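Local coordinates for alginate biosynthesis protein AlgX (Pseudomonas aeruginosa, PDB 4KNC), which takes part in the O-acetylation of the exopolysaccharide alginate and protects the polymer from degradation as it crosses the periplasm, at residues K146-W151 against L189-T194; W151-A156 against Q210-F215; L91-K96 against A142-G147. One frame throughout, in Å; residues are numbered along the deposited sequence.

Contact 1: K146-W151 against L189-T194; sequences KGDHHW and LSKLGT
D148 lays its carboxylate across the bent methylene chain of K191, the two side chains crossing at about a right angle and OD2 of D148 coming 3.3 Å from CD of K191. The chain of K191 is bent at its third and fourth torsions, and K191 NZ makes only a long salt bridge to D148 OD2 (4.0 Å); the gap is spanned by a water that donates to D148 OD1 at 2.6 Å and accepts from K191 NZ, which also hydrogen-bonds the hydroxyl of Y249. Through its other oxygen, OD1, D148 meets the start of helix 194-203. With CG anti to the backbone N (chi1 -166°), D148 OD1 takes the backbone N-H of T194 on its anti lone pair, 3.0 Å from T194 N and almost straight (176°); T194 OG1 adds a weak bond to the same oxygen. Here the backbones nearly touch: G193, lacking a side chain, lets its CA come 3.0 Å from G147 O in a CA-H...O contact. OD2 serves H150 twice. The syn lone pair of D148 OD2 receives the N-H of H150 ND1 at 2.6 Å, close to the imidazole plane. H150 N reaches D148 OD2 from above the carboxylate plane at 3.0 Å, closing an Asx turn. Both carboxylate oxygens are thus tied down, which fixes the rotation of the group and the tilt of the imidazole. H150 turns its NE2 to the hydroxyl of S243, and the resulting Asp-His-Ser relay is consistent with the inferred active-site roles of D148, H150 (proton acceptor) and S243 (nucleophile).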
loop_
_atom_site.group_PDB
_atom_site.type_symbol
_atom_site.label_atom_id
_atom_site.label_comp_id
_atom_site.label_asym_id
_atom_site.label_seq_id
_atom_site.Cartn_x
_atom_site.Cartn_y
_atom_site.Cartn_z
ATOM N N LYS A 146 -2.619 -19.556 -11.555
ATOM C CA LYS A 146 -3.905 -20.079 -12.033
ATOM C C LYS A 146 -5.092 -19.756 -11.144
ATOM O O LYS A 146 -6.174 -19.438 -11.637
ATOM C CB LYS A 146 -3.834 -21.606 -12.184
ATOM C CG LYS A 146 -2.904 -22.067 -13.294
ATOM C CD LYS A 146 -2.852 -23.594 -13.368
ATOM C CE LYS A 146 -2.127 -24.058 -14.609
ATOM N NZ LYS A 146 -2.140 -25.542 -14.686
ATOM N N GLY A 147 -4.896 -19.871 -9.835
ATOM C CA GLY A 147 -5.996 -19.738 -8.895
ATOM C C GLY A 147 -5.611 -18.883 -7.703
ATOM O O GLY A 147 -5.994 -19.170 -6.572
ATOM N N ASP A 148 -4.843 -17.822 -7.960
ATOM C CA ASP A 148 -4.363 -16.954 -6.891
ATOM C C ASP A 148 -4.295 -15.514 -7.389
ATOM O O ASP A 148 -4.306 -15.273 -8.594
ATOM C CB ASP A 148 -2.989 -17.420 -6.396
ATOM C CG ASP A 148 -2.595 -16.779 -5.077
ATOM O OD1 ASP A 148 -3.191 -17.126 -4.029
ATOM O OD2 ASP A 148 -1.673 -15.938 -5.074
ATOM N N HIS A 149 -4.230 -14.571 -6.453
ATOM C CA HIS A 149 -4.191 -13.146 -6.779
ATOM C C HIS A 149 -2.760 -12.592 -6.943
ATOM O O HIS A 149 -2.578 -11.451 -7.341
ATOM C CB HIS A 149 -4.957 -12.341 -5.708
ATOM C CG HIS A 149 -4.392 -12.479 -4.327
ATOM N ND1 HIS A 149 -4.433 -13.666 -3.622
ATOM C CD2 HIS A 149 -3.783 -11.582 -3.513
ATOM C CE1 HIS A 149 -3.864 -13.494 -2.440
ATOM N NE2 HIS A 149 -3.465 -12.238 -2.347
ATOM N N HIS A 150 -1.748 -13.388 -6.615
ATOM C CA HIS A 150 -0.361 -12.953 -6.786
ATOM C C HIS A 150 0.110 -13.207 -8.211
ATOM O O HIS A 150 -0.331 -14.167 -8.848
ATOM C CB HIS A 150 0.574 -13.688 -5.820
ATOM C CG HIS A 150 0.316 -13.371 -4.381
ATOM N ND1 HIS A 150 -0.409 -14.208 -3.557
ATOM C CD2 HIS A 150 0.660 -12.301 -3.625
ATOM C CE1 HIS A 150 -0.491 -13.666 -2.353
ATOM N NE2 HIS A 150 0.141 -12.508 -2.369
ATOM N N TRP A 151 0.991 -12.343 -8.716
ATOM C CA TRP A 151 1.727 -12.666 -9.927
ATOM C C TRP A 151 2.703 -13.796 -9.612
ATOM O O TRP A 151 3.077 -13.992 -8.463
ATOM C CB TRP A 151 2.471 -11.433 -10.508
ATOM C CG TRP A 151 3.236 -10.556 -9.528
ATOM C CD1 TRP A 151 3.766 -10.918 -8.310
ATOM C CD2 TRP A 151 3.552 -9.163 -9.700
ATOM N NE1 TRP A 151 4.390 -9.837 -7.721
ATOM C CE2 TRP A 151 4.268 -8.749 -8.555
ATOM C CE3 TRP A 151 3.285 -8.225 -10.706
ATOM C CZ2 TRP A 151 4.716 -7.435 -8.392
ATOM C CZ3 TRP A 151 3.723 -6.932 -10.539
ATOM C CH2 TRP A 151 4.444 -6.547 -9.396
ATOM N N LEU A 189 8.874 -22.543 -6.195
ATOM C CA LEU A 189 7.929 -21.879 -5.310
ATOM C C LEU A 189 6.596 -22.611 -5.400
ATOM O O LEU A 189 6.005 -22.723 -6.474
ATOM C CB LEU A 189 7.765 -20.397 -5.708
ATOM C CG LEU A 189 6.660 -19.582 -5.017
ATOM C CD1 LEU A 189 6.939 -19.403 -3.529
ATOM C CD2 LEU A 189 6.450 -18.226 -5.660
ATOM N N SER A 190 6.120 -23.121 -4.276
ATOM C CA SER A 190 4.862 -23.844 -4.280
ATOM C C SER A 190 3.711 -22.915 -3.926
ATOM O O SER A 190 3.802 -22.141 -2.977
ATOM C CB SER A 190 4.906 -24.986 -3.268
ATOM O OG SER A 190 5.041 -24.474 -1.955
ATOM N N LYS A 191 2.615 -23.005 -4.669
ATOM C CA LYS A 191 1.424 -22.258 -4.282
ATOM C C LYS A 191 0.134 -23.001 -4.570
ATOM O O LYS A 191 -0.132 -23.402 -5.702
ATOM C CB LYS A 191 1.371 -20.880 -4.953
ATOM C CG LYS A 191 0.208 -20.029 -4.404
ATOM C CD LYS A 191 0.342 -18.569 -4.758
ATOM C CE LYS A 191 1.470 -17.913 -3.989
ATOM N NZ LYS A 191 1.038 -17.512 -2.636
ATOM N N LEU A 192 -0.661 -23.199 -3.529
ATOM C CA LEU A 192 -2.027 -23.648 -3.713
ATOM C C LEU A 192 -2.822 -22.355 -3.606
ATOM O O LEU A 192 -2.842 -21.724 -2.550
ATOM C CB LEU A 192 -2.436 -24.644 -2.614
ATOM C CG LEU A 192 -3.900 -25.108 -2.627
ATOM C CD1 LEU A 192 -4.224 -25.787 -3.949
ATOM C CD2 LEU A 192 -4.241 -26.024 -1.442
ATOM N N GLY A 193 -3.439 -21.943 -4.707
ATOM C CA GLY A 193 -4.005 -20.608 -4.789
ATOM C C GLY A 193 -5.187 -20.349 -3.881
ATOM O O GLY A 193 -5.971 -21.260 -3.604
ATOM N N THR A 194 -5.334 -19.101 -3.435
ATOM C CA THR A 194 -6.483 -18.712 -2.613
ATOM C C THR A 194 -7.837 -18.903 -3.304
ATOM O O THR A 194 -8.845 -19.166 -2.646
ATOM C CB THR A 194 -6.383 -17.247 -2.135
ATOM O OG1 THR A 194 -6.343 -16.373 -3.272
ATOM C CG2 THR A 194 -5.139 -17.040 -1.280
HETATM O O HOH W 1 -1.457 -16.870 -2.115
#

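Contact 2: W151-A156 against Q210-F215; sequences WTPHGA and QYVDRF
The loop that turns into helix 153-169 runs up against strand 210-220, with CA of T152 7.4 Å from CA of V212 and CA of P153 6.6 Å from CA of R214, a spacing bridged by side chains rather than by backbone bonds. P153, the first residue of the helix, does most of the touching. P153 CD rests on the CG2 methyl of V212 at 3.8 Å, the branch lodged between that valine's own N and carbonyl carbon. Its CG presses on the carbonyl oxygen of D213 (P153 CG to D213 O, 3.2 Å), and P153 CB meets the rim of the phenyl ring, 3.9 Å from F215 CD1. H154 completes the patch. Its first torsion (chi1 -79°) sets CG beside the backbone N, and the imidazole swings its end back to the strand. There F215 forms a T-shaped pair with it, the phenyl edge aimed at the imidazole face, planes 86° apart and centroids 5.7 Å apart. D213 comes to the same imidazole at its edge, OD2 lying 3.5 Å from H154 NE2, with the carboxylate turned 59° from the ring plane. The other oxygen of D213 is engaged in a salt bridge with R185. Behind these contacts T152 caps the helix, its OG1 accepting from G155 N at 3.2 Å and donating to the carbonyl of A142, with that of Y143 also close. Around the contact, H141 stacks on H154, F145 packs against V212 from the 142-147 loop, and strand 180-191 lies antiparallel beside 210-220, so that the start of the helix is seated against a two-stranded sheet.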
loop_
_atom_site.group_PDB
_atom_site.type_symbol
_atom_site.label_atom_id
_atom_site.label_comp_id
_atom_site.label_asym_id
_atom_site.label_seq_id
_atom_site.Cartn_x
_atom_site.Cartn_y
_atom_site.Cartn_z
ATOM N N TRP A 151 0.991 -12.343 -8.716
ATOM C CA TRP A 151 1.727 -12.666 -9.927
ATOM C C TRP A 151 2.703 -13.796 -9.612
ATOM O O TRP A 151 3.077 -13.992 -8.463
ATOM C CB TRP A 151 2.471 -11.433 -10.508
ATOM C CG TRP A 151 3.236 -10.556 -9.528
ATOM C CD1 TRP A 151 3.766 -10.918 -8.310
ATOM C CD2 TRP A 151 3.552 -9.163 -9.700
ATOM N NE1 TRP A 151 4.390 -9.837 -7.721
ATOM C CE2 TRP A 151 4.268 -8.749 -8.555
ATOM C CE3 TRP A 151 3.285 -8.225 -10.706
ATOM C CZ2 TRP A 151 4.716 -7.435 -8.392
ATOM C CZ3 TRP A 151 3.723 -6.932 -10.539
ATOM C CH2 TRP A 151 4.444 -6.547 -9.396
ATOM N N THR A 152 3.094 -14.553 -10.627
ATOM C CA THR A 152 4.210 -15.477 -10.474
ATOM C C THR A 152 5.492 -14.639 -10.497
ATOM O O THR A 152 5.451 -13.464 -10.868
ATOM C CB THR A 152 4.279 -16.448 -11.651
ATOM O OG1 THR A 152 4.423 -15.707 -12.880
ATOM C CG2 THR A 152 3.020 -17.314 -11.704
ATOM N N PRO A 153 6.632 -15.232 -10.098
ATOM C CA PRO A 153 7.907 -14.535 -10.288
ATOM C C PRO A 153 8.132 -14.047 -11.724
ATOM O O PRO A 153 8.610 -12.936 -11.869
ATOM C CB PRO A 153 8.932 -15.584 -9.892
ATOM C CG PRO A 153 8.217 -16.346 -8.801
ATOM C CD PRO A 153 6.785 -16.421 -9.238
ATOM N N HIS A 154 7.767 -14.824 -12.739
ATOM C CA HIS A 154 7.879 -14.360 -14.127
ATOM C C HIS A 154 7.055 -13.088 -14.401
ATOM O O HIS A 154 7.533 -12.152 -15.057
ATOM C CB HIS A 154 7.521 -15.483 -15.107
ATOM C CG HIS A 154 8.630 -16.474 -15.319
ATOM N ND1 HIS A 154 9.691 -16.236 -16.170
ATOM C CD2 HIS A 154 8.838 -17.709 -14.798
ATOM C CE1 HIS A 154 10.511 -17.271 -16.150
ATOM N NE2 HIS A 154 10.015 -18.179 -15.329
ATOM N N GLY A 155 5.830 -13.043 -13.874
ATOM C CA GLY A 155 4.996 -11.854 -13.971
ATOM C C GLY A 155 5.655 -10.644 -13.319
ATOM O O GLY A 155 5.679 -9.541 -13.889
ATOM N N ALA A 156 6.187 -10.855 -12.116
ATOM C CA ALA A 156 6.897 -9.807 -11.391
ATOM C C ALA A 156 8.122 -9.326 -12.178
ATOM O O ALA A 156 8.464 -8.155 -12.141
ATOM C CB ALA A 156 7.324 -10.310 -10.012
ATOM N N GLN A 210 0.483 -25.421 -7.386
ATOM C CA GLN A 210 1.392 -25.015 -8.455
ATOM C C GLN A 210 2.830 -24.894 -7.962
ATOM O O GLN A 210 3.084 -24.432 -6.848
ATOM C CB GLN A 210 0.964 -23.667 -9.033
ATOM C CG GLN A 210 0.033 -23.748 -10.217
ATOM C CD GLN A 210 -0.064 -22.420 -10.959
ATOM O OE1 GLN A 210 -0.804 -21.521 -10.553
ATOM N NE2 GLN A 210 0.681 -22.296 -12.052
ATOM N N TYR A 211 3.772 -25.297 -8.805
ATOM C CA TYR A 211 5.186 -25.153 -8.497
ATOM C C TYR A 211 5.833 -24.376 -9.618
ATOM O O TYR A 211 5.870 -24.856 -10.741
ATOM C CB TYR A 211 5.852 -26.521 -8.372
ATOM C CG TYR A 211 5.512 -27.206 -7.074
ATOM C CD1 TYR A 211 4.326 -27.911 -6.927
ATOM C CD2 TYR A 211 6.361 -27.116 -5.982
ATOM C CE1 TYR A 211 4.009 -28.528 -5.721
ATOM C CE2 TYR A 211 6.051 -27.722 -4.779
ATOM C CZ TYR A 211 4.882 -28.421 -4.653
ATOM O OH TYR A 211 4.592 -29.020 -3.448
ATOM N N VAL A 212 6.312 -23.169 -9.319
ATOM C CA VAL A 212 6.969 -22.332 -10.321
ATOM C C VAL A 212 8.403 -22.026 -9.911
ATOM O O VAL A 212 8.805 -22.295 -8.774
ATOM C CB VAL A 212 6.218 -20.996 -10.529
ATOM C CG1 VAL A 212 4.813 -21.261 -11.032
ATOM C CG2 VAL A 212 6.175 -20.187 -9.227
ATOM N N ASP A 213 9.163 -21.456 -10.842
ATOM C CA ASP A 213 10.552 -21.059 -10.592
ATOM C C ASP A 213 10.653 -19.966 -9.528
ATOM O O ASP A 213 9.981 -18.934 -9.617
ATOM C CB ASP A 213 11.188 -20.557 -11.885
ATOM C CG ASP A 213 11.276 -21.631 -12.945
ATOM O OD1 ASP A 213 11.462 -22.814 -12.573
ATOM O OD2 ASP A 213 11.163 -21.284 -14.148
ATOM N N ARG A 214 11.471 -20.194 -8.510
ATOM C CA ARG A 214 11.722 -19.142 -7.524
ATOM C C ARG A 214 13.081 -18.475 -7.772
ATOM O O ARG A 214 14.063 -19.160 -8.026
ATOM C CB ARG A 214 11.662 -19.712 -6.115
ATOM C CG ARG A 214 11.649 -18.645 -5.046
ATOM C CD ARG A 214 11.330 -19.228 -3.674
ATOM N NE ARG A 214 12.373 -20.135 -3.211
ATOM C CZ ARG A 214 13.536 -19.738 -2.700
ATOM N NH1 ARG A 214 13.809 -18.439 -2.601
ATOM N NH2 ARG A 214 14.433 -20.635 -2.303
ATOM N N PHE A 215 13.142 -17.149 -7.691
ATOM C CA PHE A 215 14.380 -16.426 -7.992
ATOM C C PHE A 215 14.905 -15.594 -6.830
ATOM O O PHE A 215 14.138 -15.075 -6.021
ATOM C CB PHE A 215 14.177 -15.490 -9.195
ATOM C CG PHE A 215 13.892 -16.215 -10.483
ATOM C CD1 PHE A 215 12.602 -16.595 -10.811
ATOM C CD2 PHE A 215 14.914 -16.530 -11.355
ATOM C CE1 PHE A 215 12.339 -17.264 -11.983
ATOM C CE2 PHE A 215 14.660 -17.207 -12.537
ATOM C CZ PHE A 215 13.372 -17.571 -12.852
#

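Contact 3: L91-K96 against A142-G147; sequences LVNREK and AYYFKG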
loop_
_atom_site.group_PDB
_atom_site.type_symbol
_atom_site.label_atom_id
_atom_site.label_comp_id
_atom_site.label_asym_id
_atom_site.label_seq_id
_atom_site.Cartn_x
_atom_site.Cartn_y
_atom_site.Cartn_z
ATOM N N LEU A 91 -7.066 -8.406 -17.554
ATOM C CA LEU A 91 -6.348 -7.659 -18.587
ATOM C C LEU A 91 -5.130 -8.419 -19.071
ATOM O O LEU A 91 -4.814 -8.396 -20.254
ATOM C CB LEU A 91 -5.927 -6.273 -18.096
ATOM C CG LEU A 91 -7.065 -5.260 -17.972
ATOM C CD1 LEU A 91 -6.633 -4.095 -17.090
ATOM C CD2 LEU A 91 -7.517 -4.765 -19.344
ATOM N N VAL A 92 -4.434 -9.101 -18.173
ATOM C CA VAL A 92 -3.192 -9.741 -18.601
ATOM C C VAL A 92 -3.437 -11.138 -19.163
ATOM O O VAL A 92 -2.926 -11.510 -20.232
ATOM C CB VAL A 92 -2.164 -9.810 -17.460
ATOM C CG1 VAL A 92 -0.944 -10.583 -17.906
ATOM C CG2 VAL A 92 -1.758 -8.405 -17.014
ATOM N N ASN A 93 -4.229 -11.915 -18.436
ATOM C CA ASN A 93 -4.460 -13.303 -18.797
ATOM C C ASN A 93 -5.847 -13.546 -19.385
ATOM O O ASN A 93 -6.414 -14.631 -19.229
ATOM C CB ASN A 93 -4.201 -14.212 -17.599
ATOM C CG ASN A 93 -2.717 -14.377 -17.307
ATOM O OD1 ASN A 93 -2.230 -13.986 -16.235
ATOM N ND2 ASN A 93 -1.988 -14.969 -18.260
ATOM N N ARG A 94 -6.385 -12.519 -20.047
ATOM C CA ARG A 94 -7.575 -12.662 -20.888
ATOM C C ARG A 94 -7.682 -14.019 -21.607
ATOM O O ARG A 94 -8.717 -14.675 -21.540
ATOM C CB ARG A 94 -7.622 -11.542 -21.931
ATOM C CG ARG A 94 -8.878 -11.555 -22.790
ATOM C CD ARG A 94 -8.766 -10.610 -23.973
ATOM N NE ARG A 94 -10.068 -10.382 -24.590
ATOM C CZ ARG A 94 -10.251 -9.699 -25.714
ATOM N NH1 ARG A 94 -9.208 -9.183 -26.347
ATOM N NH2 ARG A 94 -11.471 -9.535 -26.204
ATOM N N GLU A 95 -6.611 -14.442 -22.276
ATOM C CA GLU A 95 -6.675 -15.633 -23.136
ATOM C C GLU A 95 -6.932 -16.951 -22.403
ATOM O O GLU A 95 -7.248 -17.956 -23.036
ATOM C CB GLU A 95 -5.434 -15.756 -24.036
ATOM C CG GLU A 95 -5.287 -14.619 -25.076
ATOM C CD GLU A 95 -6.564 -14.356 -25.887
ATOM O OE1 GLU A 95 -7.243 -15.320 -26.285
ATOM O OE2 GLU A 95 -6.898 -13.178 -26.137
ATOM N N LYS A 96 -6.803 -16.952 -21.080
ATOM C CA LYS A 96 -7.082 -18.163 -20.303
ATOM C C LYS A 96 -8.582 -18.350 -20.050
ATOM O O LYS A 96 -9.020 -19.394 -19.560
ATOM C CB LYS A 96 -6.315 -18.133 -18.983
ATOM C CG LYS A 96 -4.803 -17.934 -19.152
ATOM C CD LYS A 96 -4.143 -19.146 -19.785
ATOM C CE LYS A 96 -2.623 -19.019 -19.742
ATOM N NZ LYS A 96 -1.939 -20.214 -20.310
ATOM N N ALA A 142 2.963 -18.050 -17.422
ATOM C CA ALA A 142 1.847 -17.136 -17.204
ATOM C C ALA A 142 2.186 -16.042 -16.189
ATOM O O ALA A 142 2.838 -16.305 -15.174
ATOM C CB ALA A 142 0.627 -17.921 -16.739
ATOM N N TYR A 143 1.737 -14.820 -16.465
ATOM C CA TYR A 143 1.981 -13.681 -15.573
ATOM C C TYR A 143 1.436 -13.980 -14.160
ATOM O O TYR A 143 2.137 -13.793 -13.154
ATOM C CB TYR A 143 1.323 -12.439 -16.175
ATOM C CG TYR A 143 1.522 -11.115 -15.462
ATOM C CD1 TYR A 143 0.785 -10.796 -14.328
ATOM C CD2 TYR A 143 2.385 -10.140 -15.979
ATOM C CE1 TYR A 143 0.943 -9.579 -13.686
ATOM C CE2 TYR A 143 2.537 -8.915 -15.351
ATOM C CZ TYR A 143 1.815 -8.642 -14.194
ATOM O OH TYR A 143 1.954 -7.428 -13.538
ATOM N N TYR A 144 0.204 -14.485 -14.100
ATOM C CA TYR A 144 -0.478 -14.792 -12.827
ATOM C C TYR A 144 -0.558 -16.275 -12.488
ATOM O O TYR A 144 -0.594 -17.119 -13.384
ATOM C CB TYR A 144 -1.906 -14.246 -12.853
ATOM C CG TYR A 144 -2.010 -12.794 -12.434
ATOM C CD1 TYR A 144 -1.895 -12.438 -11.093
ATOM C CD2 TYR A 144 -2.224 -11.780 -13.375
ATOM C CE1 TYR A 144 -1.986 -11.118 -10.690
ATOM C CE2 TYR A 144 -2.320 -10.444 -12.981
ATOM C CZ TYR A 144 -2.194 -10.126 -11.632
ATOM O OH TYR A 144 -2.281 -8.825 -11.201
ATOM N N PHE A 145 -0.607 -16.597 -11.194
ATOM C CA PHE A 145 -0.968 -17.951 -10.784
ATOM C C PHE A 145 -2.382 -18.273 -11.283
ATOM O O PHE A 145 -3.224 -17.374 -11.417
ATOM C CB PHE A 145 -0.879 -18.136 -9.259
ATOM C CG PHE A 145 0.539 -18.230 -8.725
ATOM C CD1 PHE A 145 1.246 -19.431 -8.779
ATOM C CD2 PHE A 145 1.164 -17.116 -8.171
ATOM C CE1 PHE A 145 2.553 -19.515 -8.288
ATOM C CE2 PHE A 145 2.459 -17.188 -7.677
ATOM C CZ PHE A 145 3.155 -18.398 -7.732
ATOM N N LYS A 146 -2.619 -19.556 -11.555
ATOM C CA LYS A 146 -3.905 -20.079 -12.033
ATOM C C LYS A 146 -5.092 -19.756 -11.144
ATOM O O LYS A 146 -6.174 -19.438 -11.637
ATOM C CB LYS A 146 -3.834 -21.606 -12.184
ATOM C CG LYS A 146 -2.904 -22.067 -13.294
ATOM C CD LYS A 146 -2.852 -23.594 -13.368
ATOM C CE LYS A 146 -2.127 -24.058 -14.609
ATOM N NZ LYS A 146 -2.140 -25.542 -14.686
ATOM N N GLY A 147 -4.896 -19.871 -9.835
ATOM C CA GLY A 147 -5.996 -19.738 -8.895
ATOM C C GLY A 147 -5.611 -18.883 -7.703
ATOM O O GLY A 147 -5.994 -19.170 -6.572
#
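This is a buried contact between a short helix and a loop within the SGNH hydrolase-like domain: helix 89-93 meets the 142-147 loop that leads to the inferred catalytic aspartate and histidine. It combines one apolar overlap with one polar clamp. V92 lies along one face of Y143, CG1 against its base and CG2 over the ring centre. CG1 of V92 is anti to the backbone N (chi1 175°), which carries that methyl to 3.4 Å from CB of Y143. The two side chains cross at about a right angle. Each phenol hydroxyl has a partner outside the two segments: that of Y143 is tethered to S159 on helix 153-169, and that of Y144 bonds the carbonyl of P87. N93 supplies the clamp, its two amide ends doing different work. ND2 donates to the carboxylate of E137, whose OE2 also takes the backbone N-H of Y143. N93 ND2 lies 4.2 Å from A142 CB. N93 OD1 accepts the next backbone amide along, from Y144 N at 3.3 Å, in a bent bond (142° at the hydrogen) with the donor tilted 16° from the carbonyl plane. That same N93 OD1 sits at the edge of the Y144 ring, 3.6 Å from Y144 CD2.

All three contacts hang on the 142-156 region, whose loop holds D148 and H150. Contacts 1 and 2, with centres 9 Å apart, share W151 and reach the same two-stranded sheet: L189 N to V212 O and K191 N to Q210 O, each 2.6 Å, are probable hydrogen bonds joining their strands. Contact 3, centre to centre about 11 Å from contact 1 and 12 Å from contact 2, shares K146 and G147 with contact 1 and meets contact 2 where T152 N lies 2.8 Å from Y143 O. Only contact 1 contains inferred catalytic residues; the side chains of Y144 and T152 lie, by nearest atoms, about 6 and 7 Å from that of H150.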